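Local coordinates for aminoglycoside N(3)-acetyltransferase III (Serratia marcescens, PDB 7LAO), which acetylates the N3 amino group of 2-deoxystreptamine antibiotics such as gentamicin, kanamycin and tobramycin using acetyl-CoA, and so confers resistance to them, at residues A[14-19]-A[157-162]; A[120-125]-A[145-150]; A[163-168]-A[228-233]. All coordinates share one frame; numbering follows the deposited sequence. Where two conformers were deposited one is given.

Contact 1. Residues A[14-19]-A[157-162]; sequences HGLGVR and KVLLLG
Leu16 and Leu159 make the apolar touch here, and on the far side of the 14-19 turn, directed away from the strand, two flat groups lie face against face: NH1 of Arg19 stands 3.2 Å above the plane of the His14 ring, over its centre, while His14 NE2 sits in turn over the middle of one guanidinium face. At the guanidinium edge, and in its plane, is the carbonyl of His14, with Arg19 NH1 bonded to His14 O at 2.7 Å. The same Arg19 NH1 reaches Val18 O at 2.8 Å, coming in from above that carbonyl plane, so two acceptors fix the rotation of the group. His14 O also takes Gly17 N, part of the Schellman motif that ends helix 6-16 with Gly17 at positive phi. Toward strand 157-161, Leu16 has CG anti to its N (chi1 -173°), which puts CG beside the carbonyl carbon, and Leu16 CD2 meets Leu159 CD1 at 3.6 Å, the two chains crossing at a slant. Two residues earlier in the strand, the extended chain of Lys157 runs out to the helix terminus, where Lys157 NZ is 3.5 Å from Gly17 O. Its firmer partner is Asp22, whose OD2 forms a salt bridge with it and also accepts Arg19 N. That salt bridge, and a place near the C-terminal end of the helix, would probably favour the positive charge of the lysine. Arg19 NH1 lies 6.9 Å from Lys157 NZ, a like charge that the Asp22 carboxylate probably eases.

Contact 2. Residues A[120-125]-A[145-150]; sequences ASMVAV and GSPLER
Met122 and Pro147 lie slantwise across each other, the methionine chain passing over the outer carbons of the proline ring. Met122 CG is 4.0 Å from Pro147 CB and equally far from Pro147 CG, so the ring meets the chain with its CB-CG edge. A chi1 of -55° sets the methionine CG beside the backbone N, and the chain then bends at chi2 (-83°). Its methyl finds the next residue of the helix, with Met122 CE 4.2 Å from Leu148 CD2, while the Leu148 bond to CB does not itself aim at the strand and only the end of the side chain comes close. One methionine thus bridges the first two residues of helix 147-153, in a buried contact that is apolar throughout. The arrangement sets the start of a helix against one face of the central mixed sheet, in which strand 122-125 runs antiparallel to both 113-114 and 56-60; Met58 and Tyr60 of the latter also touch Met122, and Leu142 touches both Met122 and Leu148. Ser146 is the N-cap, its OG weakly accepting Leu148 N at 3.0 Å and Glu149 N at 3.4 Å. Glu149 is extended, and its OE2 accepts Gly145 N at 2.6 Å, on the anti side but well out of the carboxylate plane. From the following residue, Arg150 NH1 bonds Gly145 O at 2.8 Å from above the carbonyl plane, and Ser146 O lies over one guanidinium face toward its rim. NE and NH2 of Arg150 go on to the carbonyls of Thr131, Leu132 and Pro135, tying this helix start to the chain around helix 129-133.

Contact 3. Residues A[163-168]-A[228-233]; sequences APLDSV and IAKAYV
This is an apolar contact between a turn and a helix, joining the connection that follows strand 157-161 to residues 228-233 of helix 224-233. Leu165, in the short 3-10 segment 165-166, is its one carrier on the turn side. The backbones come close, 6.2 Å between Leu165 CA and Ala229 CA, and the small Ala229 side chain is consistent with this closeness: Leu165 CB rests 4.0 Å from Ala229 CB. With CG beside the backbone N (chi1 -69°), the isobutyl group extends past that methyl, and Leu165 CD1 comes to 3.7 Å from Lys230 CG. The same Leu165 CD1 lies 4.4 Å from Val233 CG2, so one methyl branch reaches two residues of the helix, at its flank and one turn beyond the alanine. Of the Lys230 side chain it is CG, near its root, that touches Leu165, with the backbone N close by; the chain, crossing Leu165 obliquely, bends further out, and NZ makes a long, weak ion pair with Glu226. The turn is held within itself by Ser167 N bonding Pro164 O at 3.0 Å and by Val168 N bonding Leu165 O at 3.3 Å. Around this, strand 246-252 lends Phe251 to both Leu165 and Val233, and Tyr249 to Leu165, while Ile228 and Tyr232 of helix 224-233 pack on helix 253-268, Tyr232 meeting Phe259 edge-to-face.

In the fold
Strand 157-161 links contacts 1 and 3. Contact 1 uses the face that carries Lys157 and Leu159, and from the other face Leu160 packs into contact 3: Leu160 CD1 lies 3.7 Å from Val168 CG2 and 3.8 Å from Leu165 CD2. Contacts 1 and 3, centred 14 Å apart, are thus joined directly. Contact 2 touches neither, its nearest atoms being about 8 Å from contact 1 and 7 Å from contact 3, but helix 147-153 leads straight into strand 157-161, and strand 122-125 belongs to the same mixed sheet, with strands 56-60 and 23-28 between them. Of the three, contact 2 lies closest to the centre of the chain.

Contact 1. Residues A[14-19]-A[157-162]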
loop_
_atom_site.group_PDB
_atom_site.type_symbol
_atom_site.label_atom_id
_atom_site.label_comp_id
_atom_site.label_asym_id
_atom_site.label_seq_id
_atom_site.Cartn_x
_atom_site.Cartn_y
_atom_site.Cartn_z
ATOM N N HIS A 14 -11.831 -16.875 -3.230
ATOM C CA HIS A 14 -13.266 -16.901 -2.965
ATOM C C HIS A 14 -13.558 -17.463 -1.584
ATOM O O HIS A 14 -14.379 -16.918 -0.841
ATOM C CB HIS A 14 -13.962 -17.732 -4.034
ATOM C CG HIS A 14 -15.443 -17.614 -4.005
ATOM N ND1 HIS A 14 -16.245 -18.463 -3.273
ATOM C CD2 HIS A 14 -16.272 -16.702 -4.573
ATOM C CE1 HIS A 14 -17.510 -18.105 -3.423
ATOM N NE2 HIS A 14 -17.554 -17.039 -4.207
ATOM N N GLY A 15 -12.868 -18.540 -1.206
ATOM C CA GLY A 15 -13.089 -19.110 0.098
ATOM C C GLY A 15 -12.685 -18.165 1.204
ATOM O O GLY A 15 -13.185 -18.268 2.322
ATOM N N LEU A 16 -11.781 -17.235 0.916
ATOM C CA LEU A 16 -11.364 -16.281 1.940
ATOM C C LEU A 16 -12.330 -15.118 2.050
ATOM O O LEU A 16 -12.270 -14.323 3.010
ATOM C CB LEU A 16 -9.945 -15.797 1.635
ATOM C CG LEU A 16 -9.204 -14.918 2.617
ATOM C CD1 LEU A 16 -8.889 -15.666 3.959
ATOM C CD2 LEU A 16 -7.967 -14.379 1.949
ATOM N N GLY A 17 -13.234 -15.005 1.089
ATOM C CA GLY A 17 -14.245 -13.969 1.120
ATOM C C GLY A 17 -14.177 -12.976 -0.020
ATOM O O GLY A 17 -15.035 -12.087 -0.071
ATOM N N VAL A 18 -13.217 -13.071 -0.943
ATOM C CA VAL A 18 -13.187 -12.145 -2.075
ATOM C C VAL A 18 -14.380 -12.432 -2.981
ATOM O O VAL A 18 -14.719 -13.596 -3.235
ATOM C CB VAL A 18 -11.863 -12.280 -2.855
ATOM C CG1 VAL A 18 -11.822 -11.295 -4.109
ATOM C CG2 VAL A 18 -10.641 -12.054 -1.918
ATOM N N ARG A 19 -15.027 -11.372 -3.478
ATOM C CA ARG A 19 -16.245 -11.511 -4.270
ATOM C C ARG A 19 -16.175 -10.630 -5.508
ATOM O O ARG A 19 -15.480 -9.605 -5.504
ATOM C CB ARG A 19 -17.494 -11.130 -3.455
ATOM C CG ARG A 19 -17.881 -12.113 -2.365
ATOM C CD ARG A 19 -18.186 -13.479 -2.993
ATOM N NE ARG A 19 -18.530 -14.474 -1.999
ATOM C CZ ARG A 19 -17.657 -15.281 -1.379
ATOM N NH1 ARG A 19 -16.344 -15.214 -1.627
ATOM N NH2 ARG A 19 -18.108 -16.155 -0.477
ATOM N N LYS A 157 -11.260 -3.585 0.570
ATOM C CA LYS A 157 -10.843 -4.653 1.486
ATOM C C LYS A 157 -9.336 -4.838 1.356
ATOM O O LYS A 157 -8.757 -4.624 0.280
ATOM C CB LYS A 157 -11.544 -5.959 1.187
ATOM C CG LYS A 157 -13.056 -5.904 1.338
ATOM C CD LYS A 157 -13.631 -7.238 1.008
ATOM C CE LYS A 157 -15.134 -7.303 1.062
ATOM N NZ LYS A 157 -15.479 -8.699 0.566
ATOM N N VAL A 158 -8.681 -5.153 2.466
ATOM C CA VAL A 158 -7.240 -5.342 2.454
ATOM C C VAL A 158 -6.976 -6.844 2.451
ATOM O O VAL A 158 -7.464 -7.591 3.326
ATOM C CB VAL A 158 -6.557 -4.671 3.647
ATOM C CG1 VAL A 158 -5.055 -4.962 3.630
ATOM C CG2 VAL A 158 -6.869 -3.093 3.632
ATOM N N LEU A 159 -6.196 -7.278 1.477
ATOM C CA LEU A 159 -5.831 -8.692 1.335
ATOM C C LEU A 159 -4.353 -8.862 1.643
ATOM O O LEU A 159 -3.519 -8.281 0.944
ATOM C CB LEU A 159 -6.153 -9.141 -0.093
ATOM C CG LEU A 159 -5.611 -10.529 -0.412
ATOM C CD1 LEU A 159 -6.270 -11.560 0.459
ATOM C CD2 LEU A 159 -5.840 -10.832 -1.859
ATOM N N LEU A 160 -4.014 -9.653 2.683
ATOM C CA LEU A 160 -2.629 -10.023 2.947
ATOM C C LEU A 160 -2.456 -11.460 2.470
ATOM O O LEU A 160 -3.158 -12.356 2.947
ATOM C CB LEU A 160 -2.269 -9.901 4.443
ATOM C CG LEU A 160 -2.567 -8.574 5.182
ATOM C CD1 LEU A 160 -1.989 -8.579 6.606
ATOM C CD2 LEU A 160 -2.077 -7.329 4.378
ATOM N N LEU A 161 -1.545 -11.673 1.514
ATOM C CA LEU A 161 -1.237 -13.017 0.993
ATOM C C LEU A 161 0.144 -13.387 1.498
ATOM O O LEU A 161 1.133 -13.159 0.803
ATOM C CB LEU A 161 -1.251 -13.077 -0.526
ATOM C CG LEU A 161 -2.584 -12.780 -1.210
ATOM C CD1 LEU A 161 -2.426 -12.842 -2.752
ATOM C CD2 LEU A 161 -3.702 -13.722 -0.714
ATOM N N GLY A 162 0.196 -13.973 2.699
ATOM C CA GLY A 162 1.441 -14.296 3.389
ATOM C C GLY A 162 2.230 -13.098 3.876
ATOM O O GLY A 162 3.328 -13.282 4.376
#

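Contact 2. Residues A[120-125]-A[145-150]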
loop_
_atom_site.group_PDB
_atom_site.type_symbol
_atom_site.label_atom_id
_atom_site.label_comp_id
_atom_site.label_asym_id
_atom_site.label_seq_id
_atom_site.Cartn_x
_atom_site.Cartn_y
_atom_site.Cartn_z
ATOM N N ALA A 120 5.215 7.376 -2.798
ATOM C CA ALA A 120 4.040 6.671 -2.292
ATOM C C ALA A 120 3.213 6.071 -3.417
ATOM O O ALA A 120 2.062 5.706 -3.212
ATOM C CB ALA A 120 3.186 7.608 -1.446
ATOM N N SER A 121 3.794 5.956 -4.605
ATOM C CA SER A 121 3.055 5.572 -5.800
ATOM C C SER A 121 2.177 4.339 -5.606
ATOM O O SER A 121 2.589 3.325 -5.013
ATOM C CB SER A 121 4.067 5.330 -6.917
ATOM O OG SER A 121 3.418 4.924 -8.092
ATOM N N MET A 122 0.966 4.413 -6.139
ATOM C CA MET A 122 -0.001 3.328 -6.051
ATOM C C MET A 122 -0.339 2.840 -7.451
ATOM O O MET A 122 -0.335 3.621 -8.391
ATOM C CB MET A 122 -1.303 3.788 -5.377
ATOM C CG MET A 122 -1.092 4.388 -4.024
ATOM S SD MET A 122 -0.974 3.109 -2.734
ATOM C CE MET A 122 -0.577 4.196 -1.376
ATOM N N VAL A 123 -0.646 1.546 -7.582
ATOM C CA VAL A 123 -1.082 0.978 -8.850
ATOM C C VAL A 123 -2.507 0.513 -8.607
ATOM O O VAL A 123 -2.819 -0.004 -7.519
ATOM C CB VAL A 123 -0.166 -0.178 -9.344
ATOM C CG1 VAL A 123 -0.024 -1.310 -8.239
ATOM C CG2 VAL A 123 -0.715 -0.803 -10.594
ATOM N N ALA A 124 -3.382 0.718 -9.594
ATOM C CA ALA A 124 -4.770 0.236 -9.542
ATOM C C ALA A 124 -5.251 -0.193 -10.926
ATOM O O ALA A 124 -4.828 0.363 -11.956
ATOM C CB ALA A 124 -5.745 1.276 -8.995
ATOM N N VAL A 125 -6.174 -1.158 -10.942
ATOM C CA VAL A 125 -6.614 -1.794 -12.192
ATOM C C VAL A 125 -8.066 -2.179 -12.050
ATOM O O VAL A 125 -8.393 -3.014 -11.187
ATOM C CB VAL A 125 -5.833 -3.093 -12.502
ATOM C CG1 VAL A 125 -5.960 -3.393 -13.970
ATOM C CG2 VAL A 125 -4.419 -3.059 -11.987
ATOM N N GLY A 145 -6.791 13.136 1.174
ATOM C CA GLY A 145 -6.493 13.437 -0.215
ATOM C C GLY A 145 -5.741 12.363 -0.959
ATOM O O GLY A 145 -5.604 12.459 -2.195
ATOM N N SER A 146 -5.283 11.330 -0.276
ATOM C CA SER A 146 -4.441 10.313 -0.890
ATOM C C SER A 146 -5.302 9.249 -1.535
ATOM O O SER A 146 -6.483 9.140 -1.252
ATOM C CB SER A 146 -3.539 9.689 0.160
ATOM O OG SER A 146 -4.299 8.752 0.889
ATOM N N PRO A 147 -4.737 8.413 -2.398
ATOM C CA PRO A 147 -5.481 7.211 -2.825
ATOM C C PRO A 147 -6.027 6.337 -1.677
ATOM O O PRO A 147 -7.056 5.666 -1.888
ATOM C CB PRO A 147 -4.446 6.446 -3.655
ATOM C CG PRO A 147 -3.590 7.530 -4.260
ATOM C CD PRO A 147 -3.485 8.585 -3.158
ATOM N N LEU A 148 -5.385 6.320 -0.493
ATOM C CA LEU A 148 -5.895 5.515 0.632
ATOM C C LEU A 148 -7.246 6.040 1.107
ATOM O O LEU A 148 -8.154 5.253 1.446
ATOM C CB LEU A 148 -4.917 5.534 1.812
ATOM C CG LEU A 148 -3.623 4.771 1.628
ATOM C CD1 LEU A 148 -2.941 4.730 2.995
ATOM C CD2 LEU A 148 -3.884 3.340 1.075
ATOM N N GLU A 149 -7.402 7.368 1.117
ATOM C CA GLU A 149 -8.677 7.928 1.560
ATOM C C GLU A 149 -9.796 7.477 0.637
ATOM O O GLU A 149 -10.893 7.139 1.096
ATOM C CB GLU A 149 -8.625 9.477 1.633
ATOM C CG GLU A 149 -10.047 10.103 1.770
ATOM C CD GLU A 149 -10.068 11.645 1.820
ATOM O OE1 GLU A 149 -10.988 12.196 2.455
ATOM O OE2 GLU A 149 -9.212 12.295 1.189
ATOM N N ARG A 150 -9.531 7.425 -0.675
ATOM C CA ARG A 150 -10.592 7.021 -1.588
ATOM C C ARG A 150 -10.790 5.519 -1.574
ATOM O O ARG A 150 -11.907 5.045 -1.802
ATOM C CB ARG A 150 -10.293 7.567 -3.003
ATOM C CG ARG A 150 -10.272 9.153 -2.951
ATOM C CD ARG A 150 -10.050 9.824 -4.312
ATOM N NE ARG A 150 -8.720 9.492 -4.853
ATOM C CZ ARG A 150 -7.587 10.140 -4.573
ATOM N NH1 ARG A 150 -7.552 11.173 -3.755
ATOM N NH2 ARG A 150 -6.478 9.768 -5.137
#

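Contact 3. Residues A[163-168]-A[228-233]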
loop_
_atom_site.group_PDB
_atom_site.type_symbol
_atom_site.label_atom_id
_atom_site.label_comp_id
_atom_site.label_asym_id
_atom_site.label_seq_id
_atom_site.Cartn_x
_atom_site.Cartn_y
_atom_site.Cartn_z
ATOM N N ALA A 163 1.700 -11.835 3.739
ATOM C CA ALA A 163 2.460 -10.692 4.234
ATOM C C ALA A 163 2.119 -10.466 5.712
ATOM O O ALA A 163 1.042 -10.849 6.160
ATOM C CB ALA A 163 2.145 -9.435 3.415
ATOM N N PRO A 164 3.022 -9.898 6.501
ATOM C CA PRO A 164 2.750 -9.767 7.940
ATOM C C PRO A 164 1.776 -8.616 8.215
ATOM O O PRO A 164 1.495 -7.767 7.356
ATOM C CB PRO A 164 4.132 -9.517 8.546
ATOM C CG PRO A 164 4.926 -8.902 7.388
ATOM C CD PRO A 164 4.393 -9.491 6.133
ATOM N N LEU A 165 1.245 -8.605 9.453
ATOM C CA LEU A 165 0.264 -7.595 9.817
ATOM C C LEU A 165 0.820 -6.165 9.711
ATOM O O LEU A 165 0.049 -5.225 9.481
ATOM C CB LEU A 165 -0.237 -7.876 11.220
ATOM C CG LEU A 165 -1.092 -9.124 11.413
ATOM C CD1 LEU A 165 -1.664 -8.980 12.804
ATOM C CD2 LEU A 165 -2.213 -9.181 10.380
ATOM N N ASP A 166 2.142 -5.976 9.871
ATOM C CA ASP A 166 2.693 -4.633 9.726
ATOM C C ASP A 166 2.629 -4.108 8.291
ATOM O O ASP A 166 2.946 -2.928 8.073
ATOM C CB ASP A 166 4.140 -4.551 10.253
ATOM C CG ASP A 166 5.126 -5.431 9.482
ATOM O OD1 ASP A 166 4.734 -6.074 8.492
ATOM O OD2 ASP A 166 6.311 -5.485 9.880
ATOM N N SER A 167 2.236 -4.909 7.304
ATOM C CA SER A 167 2.159 -4.396 5.945
ATOM C C SER A 167 0.770 -3.831 5.598
ATOM O O SER A 167 0.510 -3.554 4.417
ATOM C CB SER A 167 2.576 -5.486 4.941
ATOM O OG SER A 167 1.630 -6.537 4.853
ATOM N N VAL A 168 -0.121 -3.637 6.598
ATOM C CA VAL A 168 -1.478 -3.113 6.337
ATOM C C VAL A 168 -1.452 -1.597 6.112
ATOM O O VAL A 168 -1.735 -0.788 7.016
ATOM C CB VAL A 168 -2.465 -3.509 7.464
ATOM C CG1 VAL A 168 -3.871 -2.989 7.147
ATOM C CG2 VAL A 168 -2.558 -5.007 7.582
ATOM N N ILE A 228 -2.009 -2.028 16.019
ATOM C CA ILE A 228 -3.444 -1.854 15.821
ATOM C C ILE A 228 -4.059 -3.072 15.140
ATOM O O ILE A 228 -5.137 -3.539 15.536
ATOM C CB ILE A 228 -3.718 -0.571 15.023
ATOM C CG1 ILE A 228 -3.393 0.655 15.888
ATOM C CG2 ILE A 228 -5.173 -0.521 14.616
ATOM C CD1 ILE A 228 -3.269 1.925 15.092
ATOM N N ALA A 229 -3.381 -3.611 14.116
ATOM C CA ALA A 229 -3.905 -4.772 13.414
ATOM C C ALA A 229 -4.028 -5.955 14.342
ATOM O O ALA A 229 -5.029 -6.678 14.302
ATOM C CB ALA A 229 -3.006 -5.131 12.223
ATOM N N LYS A 230 -3.013 -6.185 15.171
ATOM C CA LYS A 230 -3.104 -7.282 16.132
ATOM C C LYS A 230 -4.290 -7.101 17.070
ATOM O O LYS A 230 -5.012 -8.065 17.379
ATOM C CB LYS A 230 -1.813 -7.394 16.937
ATOM C CG LYS A 230 -0.600 -7.831 16.145
ATOM C CD LYS A 230 0.685 -7.418 16.870
ATOM C CE LYS A 230 1.243 -8.518 17.703
ATOM N NZ LYS A 230 2.024 -9.410 16.797
ATOM N N ALA A 231 -4.466 -5.886 17.598
ATOM C CA ALA A 231 -5.600 -5.639 18.481
ATOM C C ALA A 231 -6.913 -5.815 17.736
ATOM O O ALA A 231 -7.859 -6.397 18.288
ATOM C CB ALA A 231 -5.527 -4.229 19.089
ATOM N N TYR A 232 -6.965 -5.399 16.446
ATOM C CA TYR A 232 -8.197 -5.564 15.678
ATOM C C TYR A 232 -8.505 -7.037 15.445
ATOM O O TYR A 232 -9.667 -7.468 15.527
ATOM C CB TYR A 232 -8.108 -4.825 14.330
ATOM C CG TYR A 232 -9.352 -4.953 13.474
ATOM C CD1 TYR A 232 -10.493 -4.161 13.713
ATOM C CD2 TYR A 232 -9.379 -5.851 12.379
ATOM C CE1 TYR A 232 -11.661 -4.288 12.903
ATOM C CE2 TYR A 232 -10.510 -5.953 11.569
ATOM C CZ TYR A 232 -11.622 -5.181 11.818
ATOM O OH TYR A 232 -12.735 -5.372 11.025
ATOM N N VAL A 233 -7.472 -7.834 15.177
ATOM C CA VAL A 233 -7.716 -9.252 14.917
ATOM C C VAL A 233 -8.473 -9.961 16.059
ATOM O O VAL A 233 -9.260 -10.880 15.801
ATOM C CB VAL A 233 -6.374 -9.933 14.575
ATOM C CG1 VAL A 233 -6.417 -11.513 14.876
ATOM C CG2 VAL A 233 -6.013 -9.626 13.148
#